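FixG-related protein (Vibrio parahaemolyticus, PDB 2R39) is of unknown function but probably binds 4Fe-4S clusters in membrane electron transport, this chain being its C-terminal immunoglobulin-like domain. Local coordinates at residues 52-64 with 77-89. Residues are numbered along the deposited sequence; the frame is centred on the assembly and turned at random.
Sequences DVKGLNDVSWYGK and LPMSLGADPDKLN
One face of the Trp61 indole is covered by the methyl of selenomethionine Met79, whose CE stands 3.3 Å from the centroid of the six-membered ring and almost on its normal, a CH-pi contact. The selenium follows obliquely, completing a Met-aromatic pair; the bend at chi3 (-65°) folds the methyl back over the ring. At the edge of the indole lie Val53 CB and the carbonyl oxygens of Gly63 and Lys64. Trp61 NE1 bonds to Gly63 O at 3.0 Å, from well above that carbonyl's plane, and only weakly to Lys64 O; the backbone of Gly63 and Lys64 thereby helps to fix the ring's rotation. Tyr62, on the other side of the sheet, brings CE2 to within 3.9 Å of Gly82 N, which sits near the ring plane, while its hydroxyl bonds to Glu30. Strands 60-62 and 77-83 are antiparallel neighbours in one sheet of this immunoglobulin-like beta-sandwich, with 60-62 at the sheet's margin. Ser60-Gly82 and Tyr62-Ser80 are hydrogen-bonded pairs flanking the non-hydrogen-bonded pair Trp61-Leu81. Leu81 points into the sandwich, its CD1 meeting Val53 CG2 of the facing sheet tip to tip at 3.9 Å; both side chains also touch Ile95, on the strand next to Val53's. Further along, Leu56 CD2 lies alongside Leu88 CD2 (3.6 Å), and both leucines pack on Phe114. Where the strand pairing ends, Asp58 takes over: with CG anti to the backbone N (chi1 172°), its OD1 accepts from Asp84 N at 3.1 Å, and a water links Asp58 O to Asp84 O.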
# COMPACT_ATOMS: atom_id res chain seq x y z
N ASP A 52 -4.10 2.54 2.84
CA ASP A 52 -3.35 3.72 3.28
C ASP A 52 -1.90 3.38 3.45
O ASP A 52 -1.54 2.22 3.40
CB ASP A 52 -3.91 4.22 4.62
CG ASP A 52 -5.18 5.00 4.43
OD1 ASP A 52 -5.08 6.15 3.94
OD2 ASP A 52 -6.27 4.44 4.76
N VAL A 53 -1.06 4.40 3.64
CA VAL A 53 0.35 4.19 3.95
C VAL A 53 0.69 5.14 5.10
O VAL A 53 0.14 6.26 5.20
CB VAL A 53 1.32 4.42 2.74
CG1 VAL A 53 1.23 5.90 2.18
CG2 VAL A 53 2.78 4.08 3.12
N LYS A 54 1.54 4.69 6.01
CA LYS A 54 2.05 5.61 7.00
C LYS A 54 3.56 5.56 7.03
O LYS A 54 4.16 4.54 6.65
CB LYS A 54 1.37 5.36 8.35
CG LYS A 54 2.04 4.43 9.28
CD LYS A 54 1.59 4.66 10.73
CE LYS A 54 0.08 4.66 10.87
NZ LYS A 54 -0.34 4.18 12.24
N GLY A 55 4.18 6.68 7.41
CA GLY A 55 5.63 6.75 7.55
C GLY A 55 6.33 7.75 6.66
O GLY A 55 7.52 7.97 6.82
N LEU A 56 5.60 8.37 5.73
CA LEU A 56 6.18 9.42 4.87
C LEU A 56 5.61 10.78 5.25
O LEU A 56 4.40 10.92 5.40
CB LEU A 56 5.91 9.11 3.39
CG LEU A 56 6.81 7.99 2.84
CD1 LEU A 56 6.23 7.34 1.58
CD2 LEU A 56 8.22 8.54 2.58
N ASN A 57 6.49 11.77 5.41
CA ASN A 57 6.07 13.13 5.81
C ASN A 57 5.52 13.96 4.65
O ASN A 57 4.83 14.96 4.83
CB ASN A 57 7.25 13.85 6.51
CG ASN A 57 7.65 13.17 7.81
OD1 ASN A 57 6.88 12.40 8.40
ND2 ASN A 57 8.83 13.47 8.28
N ASP A 58 5.83 13.51 3.44
CA ASP A 58 5.31 14.09 2.22
C ASP A 58 5.21 12.92 1.26
O ASP A 58 6.20 12.19 1.06
CB ASP A 58 6.26 15.16 1.67
CG ASP A 58 5.85 15.65 0.28
OD1 ASP A 58 6.10 14.92 -0.71
OD2 ASP A 58 5.29 16.75 0.19
N VAL A 59 4.02 12.69 0.71
CA VAL A 59 3.86 11.56 -0.20
C VAL A 59 2.63 11.76 -1.08
O VAL A 59 1.62 12.37 -0.67
CB VAL A 59 3.84 10.18 0.56
CG1 VAL A 59 2.69 10.11 1.56
CG2 VAL A 59 3.78 8.99 -0.42
N SER A 60 2.77 11.31 -2.32
CA SER A 60 1.66 11.15 -3.24
C SER A 60 1.34 9.67 -3.36
O SER A 60 2.25 8.82 -3.39
CB SER A 60 2.01 11.71 -4.61
OG SER A 60 2.27 13.10 -4.52
N TRP A 61 0.05 9.37 -3.37
CA TRP A 61 -0.46 8.02 -3.59
C TRP A 61 -0.97 7.94 -5.02
O TRP A 61 -1.62 8.87 -5.52
CB TRP A 61 -1.60 7.74 -2.60
CG TRP A 61 -2.25 6.39 -2.69
CD1 TRP A 61 -3.15 5.96 -3.64
CD2 TRP A 61 -2.09 5.30 -1.77
NE1 TRP A 61 -3.54 4.66 -3.37
CE2 TRP A 61 -2.90 4.24 -2.23
CE3 TRP A 61 -1.32 5.11 -0.60
CZ2 TRP A 61 -2.97 3.00 -1.56
CZ3 TRP A 61 -1.40 3.89 0.07
CH2 TRP A 61 -2.22 2.85 -0.42
N TYR A 62 -0.66 6.83 -5.69
CA TYR A 62 -1.11 6.57 -7.05
C TYR A 62 -1.66 5.16 -7.19
O TYR A 62 -0.90 4.20 -7.37
CB TYR A 62 0.01 6.81 -8.05
CG TYR A 62 0.62 8.20 -8.01
CD1 TYR A 62 0.01 9.26 -8.67
CD2 TYR A 62 1.83 8.42 -7.34
CE1 TYR A 62 0.58 10.54 -8.65
CE2 TYR A 62 2.41 9.70 -7.31
CZ TYR A 62 1.77 10.75 -7.97
OH TYR A 62 2.33 12.02 -7.95
N GLY A 63 -2.97 5.01 -7.07
CA GLY A 63 -3.62 3.71 -7.28
C GLY A 63 -4.84 3.52 -6.40
O GLY A 63 -5.28 4.48 -5.76
N LYS A 64 -5.38 2.30 -6.36
CA LYS A 64 -6.56 2.00 -5.55
C LYS A 64 -6.43 2.42 -4.09
O LYS A 64 -5.41 2.15 -3.44
CB LYS A 64 -6.95 0.52 -5.60
CG LYS A 64 -7.69 0.10 -6.83
CD LYS A 64 -9.10 0.68 -6.96
CE LYS A 64 -9.75 0.10 -8.19
NZ LYS A 64 -10.75 0.98 -8.88
N LEU A 77 -3.26 -5.58 -6.74
CA LEU A 77 -3.33 -4.13 -6.87
C LEU A 77 -1.98 -3.43 -7.05
O LEU A 77 -1.34 -3.05 -6.06
CB LEU A 77 -4.10 -3.52 -5.69
CG LEU A 77 -5.45 -4.13 -5.31
CD1 LEU A 77 -5.97 -3.56 -4.01
CD2 LEU A 77 -6.50 -3.96 -6.43
N PRO A 78 -1.56 -3.26 -8.32
CA PRO A 78 -0.37 -2.49 -8.65
C PRO A 78 -0.58 -1.01 -8.32
O PRO A 78 -1.65 -0.46 -8.56
CB PRO A 78 -0.24 -2.68 -10.17
CG PRO A 78 -1.60 -3.00 -10.62
CD PRO A 78 -2.22 -3.79 -9.53
N MSE A 79 0.45 -0.38 -7.77
CA MSE A 79 0.35 1.03 -7.38
C MSE A 79 1.73 1.63 -7.25
O MSE A 79 2.74 0.92 -7.33
CB MSE A 79 -0.36 1.14 -6.03
CG MSE A 79 0.41 0.45 -4.89
SE MSE A 79 -0.31 0.94 -3.19
CE MSE A 79 0.13 2.85 -3.20
N SER A 80 1.79 2.94 -7.05
CA SER A 80 3.04 3.59 -6.70
C SER A 80 2.86 4.70 -5.66
O SER A 80 1.73 5.19 -5.42
CB SER A 80 3.77 4.06 -7.96
OG SER A 80 3.20 5.24 -8.48
N LEU A 81 3.98 5.05 -5.02
CA LEU A 81 4.07 6.17 -4.08
C LEU A 81 5.09 7.15 -4.63
O LEU A 81 6.13 6.73 -5.15
CB LEU A 81 4.54 5.69 -2.69
CG LEU A 81 3.60 4.77 -1.88
CD1 LEU A 81 4.24 4.41 -0.53
CD2 LEU A 81 2.23 5.42 -1.67
N GLY A 82 4.79 8.45 -4.54
CA GLY A 82 5.74 9.50 -4.92
C GLY A 82 6.06 10.35 -3.70
O GLY A 82 5.18 10.62 -2.88
N ALA A 83 7.31 10.76 -3.54
CA ALA A 83 7.66 11.64 -2.44
C ALA A 83 8.61 12.71 -2.91
O ALA A 83 9.45 12.45 -3.76
CB ALA A 83 8.31 10.82 -1.29
N ASP A 84 8.48 13.91 -2.36
CA ASP A 84 9.45 14.99 -2.62
C ASP A 84 10.72 14.61 -1.88
O ASP A 84 10.68 14.50 -0.65
CB ASP A 84 8.87 16.30 -2.08
CG ASP A 84 9.81 17.48 -2.22
OD1 ASP A 84 10.99 17.33 -2.60
OD2 ASP A 84 9.34 18.60 -1.94
N PRO A 85 11.85 14.39 -2.61
CA PRO A 85 13.08 13.92 -1.94
C PRO A 85 13.63 14.93 -0.92
O PRO A 85 14.27 14.52 0.06
CB PRO A 85 14.07 13.75 -3.10
CG PRO A 85 13.54 14.62 -4.22
CD PRO A 85 12.03 14.55 -4.07
N ASP A 86 13.35 16.21 -1.13
CA ASP A 86 13.72 17.27 -0.18
C ASP A 86 13.05 17.11 1.18
O ASP A 86 13.52 17.66 2.17
CB ASP A 86 13.41 18.66 -0.76
CG ASP A 86 14.26 19.00 -1.97
OD1 ASP A 86 15.28 18.31 -2.20
OD2 ASP A 86 13.91 19.96 -2.69
N LYS A 87 11.95 16.36 1.23
CA LYS A 87 11.24 16.18 2.49
C LYS A 87 11.44 14.76 3.08
O LYS A 87 10.86 14.43 4.11
CB LYS A 87 9.76 16.57 2.33
CG LYS A 87 9.61 18.07 1.94
CD LYS A 87 8.19 18.48 1.64
CE LYS A 87 8.13 19.96 1.22
NZ LYS A 87 8.92 20.81 2.15
N LEU A 88 12.24 13.93 2.41
CA LEU A 88 12.58 12.61 2.96
C LEU A 88 13.64 12.81 4.04
O LEU A 88 14.53 13.64 3.89
CB LEU A 88 13.10 11.66 1.86
CG LEU A 88 12.12 11.22 0.74
CD1 LEU A 88 12.89 10.46 -0.33
CD2 LEU A 88 10.99 10.35 1.23
N ASN A 89 13.53 12.05 5.14
CA ASN A 89 14.49 12.14 6.26
C ASN A 89 15.84 11.52 5.89
O ASN A 89 16.90 12.00 6.32
CB ASN A 89 13.90 11.45 7.51
CG ASN A 89 12.71 12.22 8.11
OD1 ASN A 89 12.51 13.41 7.83
ND2 ASN A 89 11.93 11.55 8.93
O HOH W 1 9.14 11.88 3.89
O HOH W 2 8.89 13.13 0.87
O HOH W 3 -3.87 -0.11 -7.02